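Beta-Ala-His dipeptidase (Homo sapiens, PDB 3DLJ) catalyses the zinc-dependent hydrolysis of Xaa-His dipeptides, with its highest activity toward carnosine and anserine. Local coordinates at residues Q64-R69 and N153-F158; A57-T62 and P90-E95; V28-E33 and P147-I152. All coordinates share one frame; numbering follows the deposited sequence.

Interaction 1: residues Q64-R69 and N153-F158; sequences QRLGAR and NAVSAF
Leu66 lays its two methyl branches against the helix 141-160 at Val155 and Ser156, a small apolar contact without any hydrogen bond between the segments. The two branches divide the work. CD2 comes down on the flank of the serine, 3.6 Å from Ser156 CB, while CD1 reaches the valine, with Leu66 CD1 and Val155 CG1 3.8 Å apart. The touching branch of Val155 is the one that stands anti to the backbone N (chi1 171°). Ser156 offers carbon rather than oxygen to the leucine: its OG turns back along its own helix and bonds to Asn153 O at 2.7 Å, the donor tilted 16° from the carbonyl plane. The hydroxyl is thus satisfied one turn earlier, and CB is left to meet Leu66. Gly67 leaves the helical conformation in a Schellman motif, with a positive phi of 115° and its N bonded to Gln64 O. Leu66 O is used in turn by Arg159 NE, a second, polar tie between this turn and helix 141-160. The contact therefore lies where helix 46-65 gives way to strand 69-73, partly buried beside helix 141-160, whose Ser156 also touches Phe27 of helix 24-35 and whose Val155 packs on Phe478 of helix 464-482.

Interaction 2: residues A57-T62 and P90-E95; sequences AVAADT and PVILAE
Ile92 reaches from strand 91-96 to Ala59 and Ala60 on helix 46-65, one point of the helix-on-sheet packing in the mixed alpha/beta zinc-binding domain of this M20 peptidase. Everything that passes between the two segments is apolar or van der Waals contact. The delta methyl of the isoleucine does all of the near touching: Ile92 CD1 lies 3.7 Å from Ala59 CB and 3.9 Å from Ala60 CB, so the one methyl bears on two successive alanines. It also meets the helix backbone, with Ile92 CD1 3.4 Å from Ala60 N. With such short side chains on the helix, the methyl comes right up to the main chain, and the CA atoms of Ala60 and Ile92 approach to 6.6 Å. The isoleucine is extended toward its target, CD1 anti to CA about the CB-CG1 bond (chi2 171°), which carries the methyl away from the strand.

The surroundings are chiefly apolar too. Leu63, farther along the same helix, covers Ile92 and Ala94, and Ala60 also touches Val70 and Ser72 of strand 69-73. The strand's backbone bonds are those of sheet pairing: Ile92 bonds to Ile173, whereas Val91 and Leu93 pair with Val73 and Ala71.

Polar side-chain bonding within the two segments stays on the helix. Thr62 directs its hydroxyl back to the carbonyl one turn earlier, where Val58 O already receives the ordinary helical bond from Thr62 N. The two donors arrive from opposite faces of the carbonyl plane, with Thr62 OG1 3.0 Å from Val58 O and tilted 33° from that plane.

Interaction 3: residues V28-E33 and P147-I152; sequences VQTLKE and PVLAWI
Leu149 projects from helix 141-160 onto the turn of helix 24-35 formed by Thr30 and Leu31, and within 147-152 it alone makes the contact. Its CB points toward the other helix and serves as the stem, making no close approach itself. From there CG forks into two methyls. CD1 goes deeper and sits over Leu31. It rests on the backbone, with Leu149 CD1 3.6 Å from Leu31 CA and 3.8 Å from Leu31 N, and it also meets the leucine side chain, where Leu149 CD1 and Leu31 CD1 are 3.9 Å apart. The same methyl still grazes Thr30, Leu149 CD1 being 4.0 Å from Thr30 CG2. CD2 meets that threonine methyl alone, Leu149 CD2 lying 3.9 Å from Thr30 CG2.

Thr30 presents its methyl because that branch stands anti to the backbone N; its OG1 is engaged elsewhere, hydrogen-bonded to Glu26 O one turn back. Leu31, with CG likewise anti to its backbone N (chi1 -180°), lies across the leucine from helix 141-160 rather than alongside it. The contact is free of hydrogen bonds between the segments. Away from the interface, Gln29 NE2 makes a nearly straight bond of 3.0 Å to Glu33 OE1, meeting the carboxylate on its anti side and linking successive turns of helix 24-35.

Tyr467 of helix 464-482 touches both leucines, and Trp34 of helix 24-35 also covers Leu149. The arrangement is plain helix-helix packing in which one leucine bears on two residues of the neighbouring helix, in the zinc-binding domain of an M20 peptidase, about 10 Å from the side chain of Leu31 to that of the zinc ligand Asp143.

In the fold
The three contacts lie on the same side of the chain's centre, with centres 12 to 14 Å apart. Helix 46-65 serves interactions 1 and 2, and helix 141-160 serves interactions 1 and 3. Along the chain the first partners run 28-33, 57-62, 64-69, followed by 90-95, 147-152 and 153-158, so interaction 2 is nested within interaction 3, while interaction 1 crosses both. They also touch directly: Arg69 forms a salt bridge with Glu95, Leu66 packs on Ile152, and Thr62 meets Ile152. Together they join the N-terminal helices to the six-stranded sheet and to helix 141-160, whose first turn carries the zinc ligand Asp143.

Interaction 1: residues Q64-R69 and N153-F158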
loop_
_atom_site.group_PDB
_atom_site.type_symbol
_atom_site.label_atom_id
_atom_site.label_comp_id
_atom_site.label_asym_id
_atom_site.label_seq_id
_atom_site.Cartn_x
_atom_site.Cartn_y
_atom_site.Cartn_z
ATOM N N GLN A 64 10.963 8.555 -21.380
ATOM C CA GLN A 64 11.852 9.005 -22.444
ATOM C C GLN A 64 11.197 10.012 -23.395
ATOM O O GLN A 64 11.816 11.023 -23.784
ATOM C CB GLN A 64 12.341 7.818 -23.262
ATOM C CG GLN A 64 13.369 6.937 -22.577
ATOM C CD GLN A 64 14.189 6.118 -23.570
ATOM O OE1 GLN A 64 14.395 6.535 -24.712
ATOM N NE2 GLN A 64 14.675 4.961 -23.131
ATOM N N ARG A 65 9.959 9.723 -23.789
ATOM C CA ARG A 65 9.218 10.596 -24.689
ATOM C C ARG A 65 8.966 11.959 -24.051
ATOM O O ARG A 65 8.850 12.953 -24.753
ATOM C CB ARG A 65 7.914 9.938 -25.161
ATOM C CG ARG A 65 8.142 8.749 -26.117
ATOM C CD ARG A 65 6.852 8.269 -26.794
ATOM N N LEU A 66 8.916 11.988 -22.720
ATOM C CA LEU A 66 8.776 13.219 -21.934
ATOM C C LEU A 66 10.054 14.041 -21.853
ATOM O O LEU A 66 10.015 15.211 -21.488
ATOM C CB LEU A 66 8.340 12.884 -20.497
ATOM C CG LEU A 66 6.831 12.740 -20.295
ATOM C CD1 LEU A 66 6.452 13.003 -18.848
ATOM C CD2 LEU A 66 6.069 13.689 -21.274
ATOM N N GLY A 67 11.189 13.421 -22.146
ATOM C CA GLY A 67 12.455 14.123 -22.056
ATOM C C GLY A 67 13.427 13.631 -21.006
ATOM O O GLY A 67 14.506 14.184 -20.873
ATOM N N ALA A 68 13.047 12.593 -20.262
ATOM C CA ALA A 68 13.877 12.039 -19.187
ATOM C C ALA A 68 15.016 11.141 -19.703
ATOM O O ALA A 68 14.838 10.400 -20.688
ATOM C CB ALA A 68 13.003 11.266 -18.194
ATOM N N ARG A 69 16.184 11.238 -19.057
ATOM C CA ARG A 69 17.218 10.194 -19.150
ATOM C C ARG A 69 16.672 8.994 -18.360
ATOM O O ARG A 69 16.383 9.119 -17.178
ATOM C CB ARG A 69 18.573 10.673 -18.586
ATOM C CG ARG A 69 19.741 9.686 -18.787
ATOM C CD ARG A 69 21.053 10.084 -18.064
ATOM N NE ARG A 69 20.931 10.141 -16.607
ATOM C CZ ARG A 69 20.839 9.081 -15.792
ATOM N NH1 ARG A 69 20.841 7.834 -16.279
ATOM N NH2 ARG A 69 20.715 9.262 -14.474
ATOM N N ASN A 153 1.544 12.751 -15.838
ATOM C CA ASN A 153 0.704 13.646 -16.627
ATOM C C ASN A 153 0.945 15.116 -16.257
ATOM O O ASN A 153 1.045 15.936 -17.143
ATOM C CB ASN A 153 -0.787 13.267 -16.516
ATOM C CG ASN A 153 -1.114 11.902 -17.169
ATOM O OD1 ASN A 153 -0.381 11.423 -17.997
ATOM N ND2 ASN A 153 -2.227 11.301 -16.786
ATOM N N ALA A 154 1.045 15.439 -14.957
ATOM C CA ALA A 154 1.476 16.776 -14.510
ATOM C C ALA A 154 2.767 17.270 -15.205
ATOM O O ALA A 154 2.816 18.401 -15.716
ATOM C CB ALA A 154 1.623 16.836 -12.969
ATOM N N VAL A 155 3.806 16.440 -15.190
ATOM C CA VAL A 155 5.067 16.749 -15.876
ATOM C C VAL A 155 4.842 16.990 -17.363
ATOM O O VAL A 155 5.397 17.923 -17.933
ATOM C CB VAL A 155 6.129 15.623 -15.706
ATOM C CG1 VAL A 155 7.327 15.892 -16.611
ATOM C CG2 VAL A 155 6.591 15.523 -14.274
ATOM N N SER A 156 4.016 16.151 -17.978
ATOM C CA SER A 156 3.727 16.226 -19.405
ATOM C C SER A 156 2.957 17.503 -19.801
ATOM O O SER A 156 3.008 17.908 -20.958
ATOM C CB SER A 156 2.991 14.965 -19.861
ATOM O OG SER A 156 1.591 15.116 -19.667
ATOM N N ALA A 157 2.278 18.147 -18.846
ATOM C CA ALA A 157 1.639 19.442 -19.082
ATOM C C ALA A 157 2.638 20.602 -19.223
ATOM O O ALA A 157 2.506 21.396 -20.143
ATOM C CB ALA A 157 0.610 19.746 -18.005
ATOM N N PHE A 158 3.619 20.701 -18.314
ATOM C CA PHE A 158 4.731 21.666 -18.423
ATOM C C PHE A 158 5.552 21.415 -19.700
ATOM O O PHE A 158 5.973 22.345 -20.370
ATOM C CB PHE A 158 5.679 21.576 -17.210
ATOM C CG PHE A 158 5.115 22.118 -15.919
ATOM C CD1 PHE A 158 4.288 21.343 -15.123
ATOM C CD2 PHE A 158 5.460 23.395 -15.472
ATOM C CE1 PHE A 158 3.779 21.835 -13.924
ATOM C CE2 PHE A 158 4.947 23.887 -14.278
ATOM C CZ PHE A 158 4.106 23.085 -13.500
#

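Interaction 2: residues A57-T62 and P90-E95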
loop_
_atom_site.group_PDB
_atom_site.type_symbol
_atom_site.label_atom_id
_atom_site.label_comp_id
_atom_site.label_asym_id
_atom_site.label_seq_id
_atom_site.Cartn_x
_atom_site.Cartn_y
_atom_site.Cartn_z
ATOM N N ALA A 57 8.497 -1.568 -19.485
ATOM C CA ALA A 57 8.946 -1.072 -20.796
ATOM C C ALA A 57 8.074 0.066 -21.336
ATOM O O ALA A 57 8.585 1.045 -21.902
ATOM C CB ALA A 57 9.022 -2.231 -21.796
ATOM N N VAL A 58 6.761 -0.054 -21.150
ATOM C CA VAL A 58 5.809 0.998 -21.542
ATOM C C VAL A 58 6.038 2.312 -20.756
ATOM O O VAL A 58 6.026 3.414 -21.342
ATOM C CB VAL A 58 4.340 0.510 -21.397
ATOM C CG1 VAL A 58 3.331 1.693 -21.485
ATOM C CG2 VAL A 58 4.028 -0.545 -22.460
ATOM N N ALA A 59 6.256 2.171 -19.445
ATOM C CA ALA A 59 6.639 3.278 -18.559
ATOM C C ALA A 59 8.009 3.905 -18.895
ATOM O O ALA A 59 8.145 5.127 -18.886
ATOM C CB ALA A 59 6.598 2.826 -17.093
ATOM N N ALA A 60 9.018 3.076 -19.182
ATOM C CA ALA A 60 10.344 3.576 -19.584
ATOM C C ALA A 60 10.226 4.408 -20.837
ATOM O O ALA A 60 10.877 5.451 -20.956
ATOM C CB ALA A 60 11.305 2.432 -19.830
ATOM N N ASP A 61 9.389 3.950 -21.775
ATOM C CA ASP A 61 9.195 4.671 -23.041
ATOM C C ASP A 61 8.443 5.969 -22.834
ATOM O O ASP A 61 8.769 6.983 -23.453
ATOM C CB ASP A 61 8.508 3.828 -24.121
ATOM C CG ASP A 61 8.374 4.588 -25.435
ATOM O OD1 ASP A 61 9.417 5.104 -25.935
ATOM O OD2 ASP A 61 7.233 4.700 -25.954
ATOM N N THR A 62 7.450 5.936 -21.953
ATOM C CA THR A 62 6.690 7.127 -21.605
ATOM C C THR A 62 7.576 8.239 -21.051
ATOM O O THR A 62 7.436 9.391 -21.443
ATOM C CB THR A 62 5.551 6.800 -20.607
ATOM O OG1 THR A 62 4.574 6.030 -21.286
ATOM C CG2 THR A 62 4.879 8.079 -20.069
ATOM N N PRO A 90 12.647 -4.901 -14.345
ATOM C CA PRO A 90 13.644 -3.859 -14.138
ATOM C C PRO A 90 13.102 -2.730 -13.293
ATOM O O PRO A 90 11.880 -2.550 -13.194
ATOM C CB PRO A 90 13.977 -3.372 -15.563
ATOM C CG PRO A 90 12.809 -3.753 -16.393
ATOM C CD PRO A 90 12.315 -5.058 -15.773
ATOM N N VAL A 91 14.001 -2.011 -12.639
ATOM C CA VAL A 91 13.605 -0.827 -11.925
ATOM C C VAL A 91 13.935 0.353 -12.848
ATOM O O VAL A 91 15.032 0.426 -13.403
ATOM C CB VAL A 91 14.292 -0.707 -10.553
ATOM C CG1 VAL A 91 14.103 0.690 -9.996
ATOM C CG2 VAL A 91 13.709 -1.745 -9.564
ATOM N N ILE A 92 12.967 1.244 -13.041
ATOM C CA ILE A 92 13.243 2.459 -13.767
ATOM C C ILE A 92 13.887 3.455 -12.828
ATOM O O ILE A 92 13.355 3.736 -11.752
ATOM C CB ILE A 92 11.984 3.057 -14.409
ATOM C CG1 ILE A 92 11.502 2.132 -15.525
ATOM C CG2 ILE A 92 12.265 4.502 -14.921
ATOM C CD1 ILE A 92 10.169 2.511 -16.078
ATOM N N LEU A 93 15.057 3.946 -13.239
ATOM C CA LEU A 93 15.721 5.064 -12.585
ATOM C C LEU A 93 15.880 6.188 -13.593
ATOM O O LEU A 93 16.784 6.136 -14.437
ATOM C CB LEU A 93 17.089 4.644 -12.045
ATOM C CG LEU A 93 17.158 3.669 -10.861
ATOM C CD1 LEU A 93 18.617 3.479 -10.484
ATOM C CD2 LEU A 93 16.382 4.191 -9.676
ATOM N N ALA A 94 15.007 7.197 -13.497
ATOM C CA ALA A 94 14.910 8.261 -14.513
ATOM C C ALA A 94 15.137 9.663 -13.950
ATOM O O ALA A 94 14.728 9.952 -12.825
ATOM C CB ALA A 94 13.561 8.186 -15.214
ATOM N N GLU A 95 15.808 10.524 -14.726
ATOM C CA GLU A 95 16.000 11.932 -14.354
ATOM C C GLU A 95 15.505 12.887 -15.448
ATOM O O GLU A 95 15.842 12.737 -16.618
ATOM C CB GLU A 95 17.461 12.239 -13.906
ATOM C CG GLU A 95 18.467 12.694 -14.974
ATOM C CD GLU A 95 19.902 12.924 -14.434
ATOM O OE1 GLU A 95 20.858 12.260 -14.900
ATOM O OE2 GLU A 95 20.088 13.789 -13.551
#

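Interaction 3: residues V28-E33 and P147-I152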
loop_
_atom_site.group_PDB
_atom_site.type_symbol
_atom_site.label_atom_id
_atom_site.label_comp_id
_atom_site.label_asym_id
_atom_site.label_seq_id
_atom_site.Cartn_x
_atom_site.Cartn_y
_atom_site.Cartn_z
ATOM N N VAL A 28 -7.233 9.744 -18.912
ATOM C CA VAL A 28 -8.075 8.621 -18.499
ATOM C C VAL A 28 -7.958 7.437 -19.460
ATOM O O VAL A 28 -8.092 6.290 -19.043
ATOM C CB VAL A 28 -9.586 9.046 -18.401
ATOM C CG1 VAL A 28 -10.517 7.821 -18.317
ATOM C CG2 VAL A 28 -9.819 9.967 -17.215
ATOM N N GLN A 29 -7.699 7.708 -20.739
ATOM C CA GLN A 29 -7.478 6.641 -21.696
ATOM C C GLN A 29 -6.093 6.031 -21.507
ATOM O O GLN A 29 -5.939 4.828 -21.657
ATOM C CB GLN A 29 -7.677 7.137 -23.147
ATOM C CG GLN A 29 -7.220 6.162 -24.209
ATOM C CD GLN A 29 -8.105 4.919 -24.310
ATOM O OE1 GLN A 29 -9.308 4.962 -24.037
ATOM N NE2 GLN A 29 -7.504 3.807 -24.709
ATOM N N THR A 30 -5.083 6.844 -21.190
ATOM C CA THR A 30 -3.779 6.273 -20.864
ATOM C C THR A 30 -3.902 5.354 -19.642
ATOM O O THR A 30 -3.360 4.248 -19.639
ATOM C CB THR A 30 -2.713 7.327 -20.612
ATOM O OG1 THR A 30 -2.583 8.141 -21.783
ATOM C CG2 THR A 30 -1.369 6.663 -20.315
ATOM N N LEU A 31 -4.648 5.781 -18.626
ATOM C CA LEU A 31 -4.835 4.921 -17.475
ATOM C C LEU A 31 -5.521 3.599 -17.854
ATOM O O LEU A 31 -5.113 2.538 -17.396
ATOM C CB LEU A 31 -5.566 5.664 -16.347
ATOM C CG LEU A 31 -5.826 4.864 -15.065
ATOM C CD1 LEU A 31 -4.526 4.309 -14.478
ATOM C CD2 LEU A 31 -6.591 5.723 -14.028
ATOM N N LYS A 32 -6.567 3.673 -18.677
ATOM C CA LYS A 32 -7.251 2.494 -19.216
ATOM C C LYS A 32 -6.254 1.527 -19.891
ATOM O O LYS A 32 -6.300 0.312 -19.656
ATOM C CB LYS A 32 -8.342 2.930 -20.212
ATOM C CG LYS A 32 -9.178 1.779 -20.797
ATOM C CD LYS A 32 -10.403 2.330 -21.547
ATOM C CE LYS A 32 -11.539 1.289 -21.626
ATOM N NZ LYS A 32 -11.399 0.409 -22.821
ATOM N N GLU A 33 -5.338 2.087 -20.687
ATOM C CA GLU A 33 -4.287 1.317 -21.361
ATOM C C GLU A 33 -3.267 0.742 -20.394
ATOM O O GLU A 33 -2.809 -0.375 -20.593
ATOM C CB GLU A 33 -3.570 2.155 -22.407
ATOM C CG GLU A 33 -4.421 2.487 -23.620
ATOM C CD GLU A 33 -3.846 3.622 -24.455
ATOM O OE1 GLU A 33 -4.556 4.073 -25.376
ATOM O OE2 GLU A 33 -2.699 4.075 -24.199
ATOM N N PRO A 147 -2.127 7.203 -9.491
ATOM C CA PRO A 147 -1.209 8.222 -8.974
ATOM C C PRO A 147 0.165 8.308 -9.674
ATOM O O PRO A 147 0.735 9.392 -9.758
ATOM C CB PRO A 147 -1.079 7.855 -7.473
ATOM C CG PRO A 147 -2.258 7.043 -7.163
ATOM C CD PRO A 147 -2.478 6.223 -8.442
ATOM N N VAL A 148 0.694 7.210 -10.186
ATOM C CA VAL A 148 1.912 7.312 -10.998
ATOM C C VAL A 148 1.652 8.143 -12.253
ATOM O O VAL A 148 2.462 9.010 -12.617
ATOM C CB VAL A 148 2.542 5.938 -11.368
ATOM C CG1 VAL A 148 3.708 6.115 -12.348
ATOM C CG2 VAL A 148 3.024 5.221 -10.129
ATOM N N LEU A 149 0.519 7.890 -12.904
ATOM C CA LEU A 149 0.173 8.607 -14.147
ATOM C C LEU A 149 -0.204 10.044 -13.894
ATOM O O LEU A 149 0.074 10.883 -14.724
ATOM C CB LEU A 149 -0.931 7.883 -14.923
ATOM C CG LEU A 149 -0.404 6.771 -15.844
ATOM C CD1 LEU A 149 -1.554 5.917 -16.411
ATOM C CD2 LEU A 149 0.449 7.368 -16.982
ATOM N N ALA A 150 -0.846 10.320 -12.762
ATOM C CA ALA A 150 -1.188 11.677 -12.374
ATOM C C ALA A 150 0.065 12.555 -12.246
ATOM O O ALA A 150 0.068 13.708 -12.707
ATOM C CB ALA A 150 -1.989 11.687 -11.090
ATOM N N TRP A 151 1.108 11.996 -11.630
ATOM C CA TRP A 151 2.441 12.604 -11.528
ATOM C C TRP A 151 3.076 12.789 -12.888
ATOM O O TRP A 151 3.543 13.891 -13.212
ATOM C CB TRP A 151 3.372 11.746 -10.626
ATOM C CG TRP A 151 4.748 12.331 -10.400
ATOM C CD1 TRP A 151 5.862 12.125 -11.174
ATOM C CD2 TRP A 151 5.169 13.210 -9.328
ATOM N NE1 TRP A 151 6.937 12.828 -10.663
ATOM C CE2 TRP A 151 6.549 13.483 -9.526
ATOM C CE3 TRP A 151 4.522 13.771 -8.209
ATOM C CZ2 TRP A 151 7.292 14.301 -8.654
ATOM C CZ3 TRP A 151 5.272 14.592 -7.336
ATOM C CH2 TRP A 151 6.634 14.842 -7.570
ATOM N N ILE A 152 3.087 11.716 -13.689
ATOM C CA ILE A 152 3.638 11.770 -15.052
ATOM C C ILE A 152 2.871 12.755 -15.948
ATOM O O ILE A 152 3.478 13.496 -16.737
ATOM C CB ILE A 152 3.721 10.358 -15.715
ATOM C CG1 ILE A 152 4.894 9.557 -15.125
ATOM C CG2 ILE A 152 3.831 10.472 -17.256
ATOM C CD1 ILE A 152 4.864 8.039 -15.428
#